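Local coordinates for protein alcohol oxidase (Myceliophthora thermophila, PDB 6F74) that binds FAD as a VAO-type flavoprotein and probably oxidises alcohol substrates with molecular oxygen, at residues 47-51 and 52-56; 130-134 and 135-139; 208-211 and 212-216; 265-268 and 269-273. All coordinates share one frame; numbering follows the deposited sequence.

All four are local contacts, three at helix ends and one at a hairpin tip, and they follow one another along the chain from interaction 1 to interaction 4. Interactions 1 and 2 touch, with centres 11 Å apart: Lys56, in the loop that follows helix 42-52, makes a salt bridge to Asp137 at the start of helix 135-147, and strands 57-59 and 128-131 pair in one mixed sheet. Interaction 4, the hairpin 260-266/272-276 of the antiparallel sheet, packs on helix 135-147 with its centre 13 Å from that of interaction 2. Interaction 3 stands apart, about 7 Å from interaction 2 between nearest atoms, at the start of helix 212-221. Interactions 2 to 4 all belong to the FAD-binding region, and each has a side chain about 7 or 8 Å from the bound FAD.

Interaction 1: 47-51 and 52-56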
loop_
_atom_site.group_PDB
_atom_site.type_symbol
_atom_site.label_atom_id
_atom_site.label_comp_id
_atom_site.label_asym_id
_atom_site.label_seq_id
_atom_site.Cartn_x
_atom_site.Cartn_y
_atom_site.Cartn_z
ATOM N N ALA A 47 -22.142 5.394 28.007
ATOM C CA ALA A 47 -23.136 6.299 27.399
ATOM C C ALA A 47 -22.884 6.527 25.896
ATOM O O ALA A 47 -23.822 6.673 25.114
ATOM C CB ALA A 47 -23.175 7.635 28.140
ATOM N N PHE A 48 -21.616 6.557 25.502
ATOM C CA PHE A 48 -21.246 6.718 24.090
ATOM C C PHE A 48 -21.614 5.439 23.304
ATOM O O PHE A 48 -22.150 5.506 22.176
ATOM C CB PHE A 48 -19.757 7.123 23.993
ATOM C CG PHE A 48 -19.218 7.240 22.584
ATOM C CD1 PHE A 48 -19.914 7.899 21.583
ATOM C CD2 PHE A 48 -17.972 6.671 22.262
ATOM C CE1 PHE A 48 -19.398 7.989 20.288
ATOM C CE2 PHE A 48 -17.449 6.770 20.982
ATOM C CZ PHE A 48 -18.179 7.426 19.985
ATOM N N ASP A 49 -21.381 4.273 23.913
ATOM C CA ASP A 49 -21.815 2.990 23.314
ATOM C C ASP A 49 -23.325 2.995 23.048
ATOM O O ASP A 49 -23.751 2.585 21.986
ATOM C CB ASP A 49 -21.423 1.788 24.199
ATOM C CG ASP A 49 -21.685 0.431 23.544
ATOM O OD1 ASP A 49 -21.405 0.240 22.350
ATOM O OD2 ASP A 49 -22.178 -0.476 24.253
ATOM N N LYS A 50 -24.090 3.473 24.016
ATOM C CA LYS A 50 -25.564 3.530 23.941
ATOM C C LYS A 50 -26.124 4.525 22.935
ATOM O O LYS A 50 -27.156 4.260 22.343
ATOM C CB LYS A 50 -26.153 3.853 25.297
ATOM C CG LYS A 50 -26.082 2.652 26.255
ATOM C CD LYS A 50 -26.898 2.848 27.540
ATOM C CE LYS A 50 -26.248 2.155 28.764
ATOM N NZ LYS A 50 -27.174 2.077 29.923
ATOM N N THR A 51 -25.488 5.683 22.807
ATOM C CA THR A 51 -25.798 6.648 21.746
ATOM C C THR A 51 -25.566 6.047 20.362
ATOM O O THR A 51 -26.385 6.223 19.441
ATOM C CB THR A 51 -24.924 7.909 21.917
ATOM O OG1 THR A 51 -25.013 8.351 23.263
ATOM C CG2 THR A 51 -25.347 9.038 21.025
ATOM N N LEU A 52 -24.448 5.337 20.202
ATOM C CA LEU A 52 -24.120 4.683 18.926
ATOM C C LEU A 52 -25.114 3.584 18.587
ATOM O O LEU A 52 -25.537 3.454 17.451
ATOM C CB LEU A 52 -22.728 4.066 18.958
ATOM C CG LEU A 52 -21.562 5.057 18.956
ATOM C CD1 LEU A 52 -20.288 4.363 19.460
ATOM C CD2 LEU A 52 -21.378 5.649 17.559
ATOM N N GLY A 53 -25.487 2.814 19.602
ATOM C CA GLY A 53 -26.187 1.553 19.418
ATOM C C GLY A 53 -25.262 0.554 20.078
ATOM O O GLY A 53 -24.138 0.331 19.613
ATOM N N LYS A 54 -25.713 0.020 21.194
ATOM C CA LYS A 54 -24.969 -0.963 21.984
ATOM C C LYS A 54 -24.297 -2.002 21.107
ATOM O O LYS A 54 -24.923 -2.501 20.170
ATOM C CB LYS A 54 -25.953 -1.632 22.966
ATOM C CG LYS A 54 -25.323 -2.197 24.213
ATOM C CD LYS A 54 -26.344 -2.042 25.389
ATOM C CE LYS A 54 -25.763 -2.476 26.709
ATOM N NZ LYS A 54 -25.187 -3.845 26.591
ATOM N N GLY A 55 -23.009 -2.274 21.366
ATOM C CA GLY A 55 -22.197 -3.208 20.560
ATOM C C GLY A 55 -21.251 -2.559 19.544
ATOM O O GLY A 55 -20.244 -3.163 19.184
ATOM N N LYS A 56 -21.549 -1.338 19.105
ATOM C CA LYS A 56 -20.684 -0.647 18.123
ATOM C C LYS A 56 -19.341 -0.191 18.693
ATOM O O LYS A 56 -18.363 -0.153 17.970
ATOM C CB LYS A 56 -21.428 0.517 17.477
ATOM C CG LYS A 56 -22.547 0.051 16.554
ATOM C CD LYS A 56 -23.367 1.235 16.080
ATOM C CE LYS A 56 -24.621 0.827 15.304
ATOM N NZ LYS A 56 -24.355 0.865 13.881
#
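Phe48 lays one face of its ring over the end of Leu52, one helical turn on. Leu52 CD1 sits 3.8 Å from the centroid of the Phe48 ring and 14° off its normal, a CH-pi contact. The ring reaches this place because its CG lies opposite the backbone N (chi1 176°), which turns the side chain along the helix toward the C-terminal end. In the backbone of the same turn, Leu52 N donates to Phe48 O at 3.0 Å, and Gly53 N to Asp49 O, also at 3.0 Å, as the helix closes. Gly53 then leaves the helix with positive phi and begins a type II beta turn that ends at Lys56. Asp49 bends its carboxylate over this turn: its OD1 accepts a hydrogen bond from Leu57 N and a weak one from Gly55 N at 3.1 Å, so one carboxylate oxygen ties the helix to the outgoing chain. Within the helix, Thr51 OG1 donates back to Ala47 O at 2.8 Å. The apolar side of this helix end lies on its neighbours: Phe48 stacks on Phe144 and touches Thr141 of helix 135-147, Leu52 packs on Leu140, and both rest on Val130 of strand 128-131.

Interaction 2: 130-134 and 135-139; sequences VNAST and REDIT. With NAG (2-acetamido-2-deoxy-beta-D-glucopyranose), chain J.
Thr134 and Asp137 form a capping box at the start of helix 135-147, their side chains crossing at about a right angle. Thr134, the N-cap residue, holds OG1 between its own backbone N and carbonyl carbon (chi1 67°), which brings the hydroxyl to the amides of the first turn; there it accepts from Asp137 N at 3.0 Å in a nearly straight bond (175°), with a weaker one from Glu136 N. Asp137 answers by reaching back. Its OD2 receives Ser133 N at 2.8 Å on the anti lone pair, while Thr134 N, at 3.2 Å, comes to the same oxygen from above the carboxylate plane. Lys56 adds a salt bridge to OD2, so this one oxygen of a buried residue gathers two amides and an ammonium group; that company probably stabilises its negative charge. Nearer the backbone, Asp137 CB lies 3.7 Å from Ala132 CB, and Ile138 CG1 approaches the same methyl at 4.1 Å, its side chain also touching Leu173 of strand 171-174. The turn thus carries the chain from strand 128-131 of the mixed sheet into the helix, within the FAD-binding region. On the strand side sits an N-linked glycan. The bond out of the Asn131 backbone points away from the helix, its amide carries the sugar, and Asn131 ND2 is covalently bonded to NAG C1 at 1.4 Å.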
loop_
_atom_site.group_PDB
_atom_site.type_symbol
_atom_site.label_atom_id
_atom_site.label_comp_id
_atom_site.label_asym_id
_atom_site.label_seq_id
_atom_site.Cartn_x
_atom_site.Cartn_y
_atom_site.Cartn_z
ATOM N N VAL A 130 -14.762 2.180 17.099
ATOM C CA VAL A 130 -16.197 2.207 16.785
ATOM C C VAL A 130 -16.399 1.454 15.469
ATOM O O VAL A 130 -15.842 1.835 14.437
ATOM C CB VAL A 130 -16.698 3.649 16.680
ATOM C CG1 VAL A 130 -18.133 3.697 16.176
ATOM C CG2 VAL A 130 -16.585 4.337 18.032
ATOM N N ASN A 131 -17.163 0.367 15.524
ATOM C CA ASN A 131 -17.546 -0.383 14.343
ATOM C C ASN A 131 -18.633 0.427 13.617
ATOM O O ASN A 131 -19.827 0.208 13.826
ATOM C CB ASN A 131 -18.037 -1.795 14.739
ATOM C CG ASN A 131 -18.562 -2.590 13.571
ATOM O OD1 ASN A 131 -18.318 -2.239 12.430
ATOM N ND2 ASN A 131 -19.296 -3.668 13.862
ATOM N N ALA A 132 -18.191 1.392 12.804
ATOM C CA ALA A 132 -19.082 2.380 12.198
ATOM C C ALA A 132 -19.675 1.836 10.920
ATOM O O ALA A 132 -18.927 1.449 10.024
ATOM C CB ALA A 132 -18.316 3.663 11.900
ATOM N N SER A 133 -20.998 1.778 10.848
ATOM C CA SER A 133 -21.722 1.329 9.633
ATOM C C SER A 133 -22.705 2.353 9.042
ATOM O O SER A 133 -23.305 2.081 8.027
ATOM C CB SER A 133 -22.448 -0.013 9.906
ATOM O OG SER A 133 -23.315 0.107 11.020
ATOM N N THR A 134 -22.856 3.523 9.663
ATOM C CA THR A 134 -23.705 4.601 9.150
ATOM C C THR A 134 -22.925 5.898 9.235
ATOM O O THR A 134 -21.946 5.983 9.962
ATOM C CB THR A 134 -24.979 4.771 9.983
ATOM O OG1 THR A 134 -24.660 5.245 11.314
ATOM C CG2 THR A 134 -25.780 3.477 10.055
ATOM N N ARG A 135 -23.374 6.909 8.515
ATOM C CA ARG A 135 -22.830 8.262 8.656
ATOM C C ARG A 135 -22.995 8.830 10.075
ATOM O O ARG A 135 -22.175 9.631 10.504
ATOM C CB ARG A 135 -23.507 9.227 7.682
ATOM C CG ARG A 135 -23.120 9.001 6.245
ATOM C CD ARG A 135 -23.796 9.997 5.311
ATOM N NE ARG A 135 -23.289 9.809 3.947
ATOM C CZ ARG A 135 -23.337 10.694 2.941
ATOM N NH1 ARG A 135 -23.921 11.875 3.094
ATOM N NH2 ARG A 135 -22.797 10.368 1.774
ATOM N N GLU A 136 -24.042 8.403 10.783
ATOM C CA GLU A 136 -24.323 8.902 12.114
ATOM C C GLU A 136 -23.211 8.366 13.044
ATOM O O GLU A 136 -22.637 9.110 13.810
ATOM C CB GLU A 136 -25.710 8.491 12.592
ATOM C CG GLU A 136 -26.877 9.194 11.867
ATOM C CD GLU A 136 -27.001 8.800 10.405
ATOM O OE1 GLU A 136 -26.838 7.638 10.035
ATOM O OE2 GLU A 136 -27.223 9.665 9.554
ATOM N N ASP A 137 -22.904 7.075 12.933
ATOM C CA ASP A 137 -21.771 6.473 13.644
ATOM C C ASP A 137 -20.500 7.291 13.480
ATOM O O ASP A 137 -19.802 7.579 14.451
ATOM C CB ASP A 137 -21.468 5.059 13.139
ATOM C CG ASP A 137 -22.582 4.065 13.447
ATOM O OD1 ASP A 137 -23.427 4.339 14.298
ATOM O OD2 ASP A 137 -22.592 2.973 12.830
ATOM N N ILE A 138 -20.234 7.681 12.240
ATOM C CA ILE A 138 -19.005 8.368 11.892
ATOM C C ILE A 138 -19.026 9.775 12.496
ATOM O O ILE A 138 -18.014 10.219 13.079
ATOM C CB ILE A 138 -18.810 8.495 10.370
ATOM C CG1 ILE A 138 -18.737 7.124 9.699
ATOM C CG2 ILE A 138 -17.540 9.295 10.042
ATOM C CD1 ILE A 138 -18.577 7.196 8.199
ATOM N N THR A 139 -20.144 10.479 12.311
ATOM C CA THR A 139 -20.313 11.815 12.877
ATOM C C THR A 139 -20.090 11.778 14.410
ATOM O O THR A 139 -19.368 12.618 14.948
ATOM C CB THR A 139 -21.707 12.405 12.557
ATOM O OG1 THR A 139 -21.803 12.677 11.154
ATOM C CG2 THR A 139 -21.976 13.718 13.313
HETATM C C1 NAG J . -19.936 -4.578 12.955
HETATM C C2 NAG J . -20.050 -5.993 13.490
HETATM C C3 NAG J . -20.683 -6.866 12.415
HETATM C C4 NAG J . -22.102 -6.403 12.116
HETATM C C5 NAG J . -22.012 -4.961 11.653
HETATM C C6 NAG J . -23.433 -4.401 11.511
HETATM C C7 NAG J . -18.229 -6.651 15.007
HETATM C C8 NAG J . -16.854 -7.248 15.061
HETATM N N2 NAG J . -18.736 -6.541 13.781
HETATM O O3 NAG J . -20.651 -8.237 12.808
HETATM O O4 NAG J . -22.718 -7.259 11.109
HETATM O O5 NAG J . -21.257 -4.131 12.574
HETATM O O6 NAG J . -23.358 -3.007 11.200
HETATM O O7 NAG J . -18.817 -6.286 16.011
#

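Interaction 3: 208-211 and 212-216; sequences GAYQ and WRDVY
Gln211 holds the N-cap position of helix 212-221, and the carboxylate of Asp214, three residues on, reaches back to its amide. Asp214 OD2 accepts from Gln211 N at 2.9 Å with an angle of 154°, through the anti lone pair. In the other direction, Gln211 O takes two weak bonds, from Asp214 N at 3.1 Å and from Val215 N at 3.4 Å. The backbone N and O of Gln211 are therefore both engaged by the first turn of the helix. Its side-chain amide looks elsewhere: NE2 donates to Ser233 O, while OE1 has a weak bond from Arg179, whose guanidinium also forms a long, weak ion pair with Asp214 OD2. The side chain of Gln211 comes within about 4 Å of that of Thr157, an FAD-binding residue, and Trp212 meets Trp240, another, edge-to-face; the cap thus lies beside the cofactor site. Asp214 OD2 lies at the edge of the Tyr210 ring, in its plane. The ring and carboxylate planes are 70° apart, and the Tyr210 hydroxyl is satisfied by Gly181 N. With CG opposite its carbonyl carbon (chi1 -74°), the Tyr210 ring brings CD1 to 3.6 Å from Asp214 CB.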
loop_
_atom_site.group_PDB
_atom_site.type_symbol
_atom_site.label_atom_id
_atom_site.label_comp_id
_atom_site.label_asym_id
_atom_site.label_seq_id
_atom_site.Cartn_x
_atom_site.Cartn_y
_atom_site.Cartn_z
ATOM N N GLY A 208 -18.925 3.399 -0.065
ATOM C CA GLY A 208 -18.530 2.792 1.198
ATOM C C GLY A 208 -17.051 2.447 1.198
ATOM O O GLY A 208 -16.384 2.533 0.170
ATOM N N ALA A 209 -16.545 2.055 2.370
ATOM C CA ALA A 209 -15.158 1.606 2.513
ATOM C C ALA A 209 -15.022 0.141 2.074
ATOM O O ALA A 209 -14.620 -0.744 2.843
ATOM C CB ALA A 209 -14.704 1.763 3.929
ATOM N N TYR A 210 -15.362 -0.091 0.805
ATOM C CA TYR A 210 -15.261 -1.399 0.218
ATOM C C TYR A 210 -13.791 -1.771 -0.028
ATOM O O TYR A 210 -12.897 -0.915 -0.015
ATOM C CB TYR A 210 -16.095 -1.458 -1.061
ATOM C CG TYR A 210 -17.574 -1.526 -0.802
ATOM C CD1 TYR A 210 -18.200 -2.756 -0.561
ATOM C CD2 TYR A 210 -18.361 -0.373 -0.791
ATOM C CE1 TYR A 210 -19.548 -2.846 -0.315
ATOM C CE2 TYR A 210 -19.729 -0.447 -0.556
ATOM C CZ TYR A 210 -20.317 -1.689 -0.310
ATOM O OH TYR A 210 -21.682 -1.784 -0.081
ATOM N N GLN A 211 -13.572 -3.060 -0.207
ATOM C CA GLN A 211 -12.272 -3.602 -0.616
ATOM C C GLN A 211 -12.308 -3.779 -2.126
ATOM O O GLN A 211 -13.384 -3.696 -2.738
ATOM C CB GLN A 211 -12.001 -4.901 0.108
ATOM C CG GLN A 211 -11.835 -4.703 1.605
ATOM C CD GLN A 211 -11.940 -6.017 2.367
ATOM O OE1 GLN A 211 -13.041 -6.494 2.607
ATOM N NE2 GLN A 211 -10.803 -6.590 2.772
ATOM N N TRP A 212 -11.137 -3.957 -2.736
ATOM C CA TRP A 212 -11.075 -4.189 -4.186
ATOM C C TRP A 212 -11.874 -5.415 -4.637
ATOM O O TRP A 212 -12.517 -5.382 -5.712
ATOM C CB TRP A 212 -9.638 -4.248 -4.701
ATOM C CG TRP A 212 -9.119 -2.874 -4.836
ATOM C CD1 TRP A 212 -8.143 -2.300 -4.110
ATOM C CD2 TRP A 212 -9.620 -1.871 -5.726
ATOM N NE1 TRP A 212 -7.986 -0.982 -4.494
ATOM C CE2 TRP A 212 -8.890 -0.698 -5.482
ATOM C CE3 TRP A 212 -10.617 -1.855 -6.703
ATOM C CZ2 TRP A 212 -9.112 0.481 -6.182
ATOM C CZ3 TRP A 212 -10.835 -0.675 -7.408
ATOM C CH2 TRP A 212 -10.091 0.475 -7.139
ATOM N N ARG A 213 -11.886 -6.453 -3.808
ATOM C CA ARG A 213 -12.660 -7.646 -4.126
ATOM C C ARG A 213 -14.110 -7.272 -4.478
ATOM O O ARG A 213 -14.643 -7.736 -5.466
ATOM C CB ARG A 213 -12.647 -8.625 -2.966
ATOM C CG ARG A 213 -13.110 -10.001 -3.401
ATOM C CD ARG A 213 -12.857 -11.001 -2.251
ATOM N NE ARG A 213 -11.432 -11.396 -2.168
ATOM C CZ ARG A 213 -10.833 -12.189 -3.051
ATOM N NH1 ARG A 213 -11.539 -12.738 -4.064
ATOM N NH2 ARG A 213 -9.533 -12.490 -2.910
ATOM N N ASP A 214 -14.701 -6.392 -3.694
ATOM C CA ASP A 214 -16.124 -6.033 -3.830
ATOM C C ASP A 214 -16.350 -5.243 -5.115
ATOM O O ASP A 214 -17.334 -5.448 -5.821
ATOM C CB ASP A 214 -16.567 -5.199 -2.618
ATOM C CG ASP A 214 -16.205 -5.849 -1.282
ATOM O OD1 ASP A 214 -16.689 -6.953 -1.010
ATOM O OD2 ASP A 214 -15.416 -5.273 -0.485
ATOM N N VAL A 215 -15.409 -4.352 -5.415
ATOM C CA VAL A 215 -15.469 -3.493 -6.592
ATOM C C VAL A 215 -15.314 -4.331 -7.859
ATOM O O VAL A 215 -16.059 -4.155 -8.854
ATOM C CB VAL A 215 -14.399 -2.379 -6.519
ATOM C CG1 VAL A 215 -14.399 -1.489 -7.768
ATOM C CG2 VAL A 215 -14.649 -1.515 -5.305
ATOM N N TYR A 216 -14.392 -5.276 -7.799
ATOM C CA TYR A 216 -14.122 -6.164 -8.922
ATOM C C TYR A 216 -15.316 -7.022 -9.358
ATOM O O TYR A 216 -15.508 -7.279 -10.537
ATOM C CB TYR A 216 -12.937 -7.072 -8.561
ATOM C CG TYR A 216 -11.551 -6.432 -8.578
ATOM C CD1 TYR A 216 -11.299 -5.174 -9.155
ATOM C CD2 TYR A 216 -10.469 -7.141 -8.076
ATOM C CE1 TYR A 216 -10.027 -4.638 -9.196
ATOM C CE2 TYR A 216 -9.191 -6.616 -8.114
ATOM C CZ TYR A 216 -8.963 -5.379 -8.672
ATOM O OH TYR A 216 -7.671 -4.907 -8.719
#

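Interaction 4: 265-268 and 269-273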
loop_
_atom_site.group_PDB
_atom_site.type_symbol
_atom_site.label_atom_id
_atom_site.label_comp_id
_atom_site.label_asym_id
_atom_site.label_seq_id
_atom_site.Cartn_x
_atom_site.Cartn_y
_atom_site.Cartn_z
ATOM N N ILE A 265 -16.643 13.515 1.217
ATOM C CA ILE A 265 -15.690 13.566 2.298
ATOM C C ILE A 265 -16.281 14.342 3.461
ATOM O O ILE A 265 -16.797 15.453 3.259
ATOM C CB ILE A 265 -14.381 14.259 1.871
ATOM C CG1 ILE A 265 -13.748 13.523 0.679
ATOM C CG2 ILE A 265 -13.393 14.266 3.027
ATOM C CD1 ILE A 265 -12.515 14.183 0.102
ATOM N N MET A 266 -16.191 13.761 4.659
ATOM C CA MET A 266 -16.554 14.439 5.900
ATOM C C MET A 266 -15.304 15.118 6.460
ATOM O O MET A 266 -14.294 14.468 6.772
ATOM C CB MET A 266 -17.148 13.461 6.910
ATOM C CG MET A 266 -17.549 14.109 8.241
ATOM S SD MET A 266 -18.362 13.004 9.454
ATOM C CE MET A 266 -19.611 12.248 8.433
ATOM N N LEU A 267 -15.374 16.436 6.571
ATOM C CA LEU A 267 -14.238 17.215 7.042
ATOM C C LEU A 267 -14.147 17.121 8.556
ATOM O O LEU A 267 -15.094 16.659 9.200
ATOM C CB LEU A 267 -14.364 18.678 6.586
ATOM C CG LEU A 267 -14.552 18.948 5.088
ATOM C CD1 LEU A 267 -14.673 20.438 4.812
ATOM C CD2 LEU A 267 -13.418 18.367 4.270
ATOM N N ALA A 268 -13.015 17.548 9.126
ATOM C CA ALA A 268 -12.830 17.590 10.585
ATOM C C ALA A 268 -13.935 18.369 11.304
ATOM O O ALA A 268 -14.307 18.033 12.433
ATOM C CB ALA A 268 -11.476 18.208 10.905
ATOM N N ASP A 269 -14.455 19.406 10.654
ATOM C CA ASP A 269 -15.571 20.198 11.202
ATOM C C ASP A 269 -16.936 19.523 11.072
ATOM O O ASP A 269 -17.929 20.080 11.480
ATOM C CB ASP A 269 -15.612 21.590 10.556
ATOM C CG ASP A 269 -15.948 21.545 9.046
ATOM O OD1 ASP A 269 -16.429 20.508 8.536
ATOM O OD2 ASP A 269 -15.719 22.548 8.355
ATOM N N GLY A 270 -16.989 18.326 10.496
ATOM C CA GLY A 270 -18.220 17.539 10.455
ATOM C C GLY A 270 -19.024 17.717 9.185
ATOM O O GLY A 270 -19.907 16.908 8.940
ATOM N N ARG A 271 -18.727 18.750 8.383
ATOM C CA ARG A 271 -19.400 18.940 7.086
ATOM C C ARG A 271 -19.048 17.851 6.092
ATOM O O ARG A 271 -17.887 17.417 5.987
ATOM C CB ARG A 271 -19.058 20.301 6.455
ATOM C CG ARG A 271 -19.573 21.496 7.244
ATOM C CD ARG A 271 -19.245 22.792 6.506
ATOM N NE ARG A 271 -17.792 23.027 6.433
ATOM C CZ ARG A 271 -17.128 23.464 5.352
ATOM N NH1 ARG A 271 -17.734 23.627 4.158
ATOM N NH2 ARG A 271 -15.809 23.643 5.433
ATOM N N ILE A 272 -20.062 17.396 5.377
ATOM C CA ILE A 272 -19.902 16.463 4.279
ATOM C C ILE A 272 -19.871 17.268 2.995
ATOM O O ILE A 272 -20.844 17.932 2.696
ATOM C CB ILE A 272 -21.026 15.411 4.240
ATOM C CG1 ILE A 272 -20.946 14.582 5.534
ATOM C CG2 ILE A 272 -20.868 14.523 3.016
ATOM C CD1 ILE A 272 -21.880 13.385 5.597
ATOM N N VAL A 273 -18.752 17.191 2.251
ATOM C CA VAL A 273 -18.564 17.979 1.028
ATOM C C VAL A 273 -18.259 17.092 -0.179
ATOM O O VAL A 273 -17.705 15.986 -0.034
ATOM C CB VAL A 273 -17.452 19.037 1.147
ATOM C CG1 VAL A 273 -17.769 20.050 2.243
ATOM C CG2 VAL A 273 -16.084 18.404 1.369
#
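The guanidinium of Arg271 has Leu267 CD1 over one face, 3.5 Å from NH2, and Asp269 OD2 at its edge, in the plane. Arg271 grips that oxygen side-on: NE lies 2.9 Å from Asp269 OD2 and NH2 is 3.1 Å from it, a salt bridge in which NH2 meets the syn lone pair of Asp269 OD2 and NE comes in from above the carboxylate plane. With Asp269 CG between its backbone N and carbonyl carbon (chi1 66°), OD1 accepts from Arg271 N at 2.9 Å and so makes an Asx turn. Leu267 to Gly270 form a type I turn, closed by Gly270 N on Leu267 O at 2.8 Å. Behind the turn the strands 260-266 and 272-276 run antiparallel. Val273 N bonds Ile265 O at 2.8 Å, while Met266 and Ile272 form a non-hydrogen-bonded pair whose ends, Met266 CE and Ile272 CD1, approach to 3.8 Å. That face packs on helix 135-147; on the other Ile265 and Val273 meet Leu283 of helix 281-287, which Leu267 also touches. Ala268 O is bonded to Lys146 of helix 135-147, while Asp269 and Arg271 brace the turn from within: Asp269 spends both oxygens on Arg271, which should fix the turn and hold the guanidinium beside Leu267.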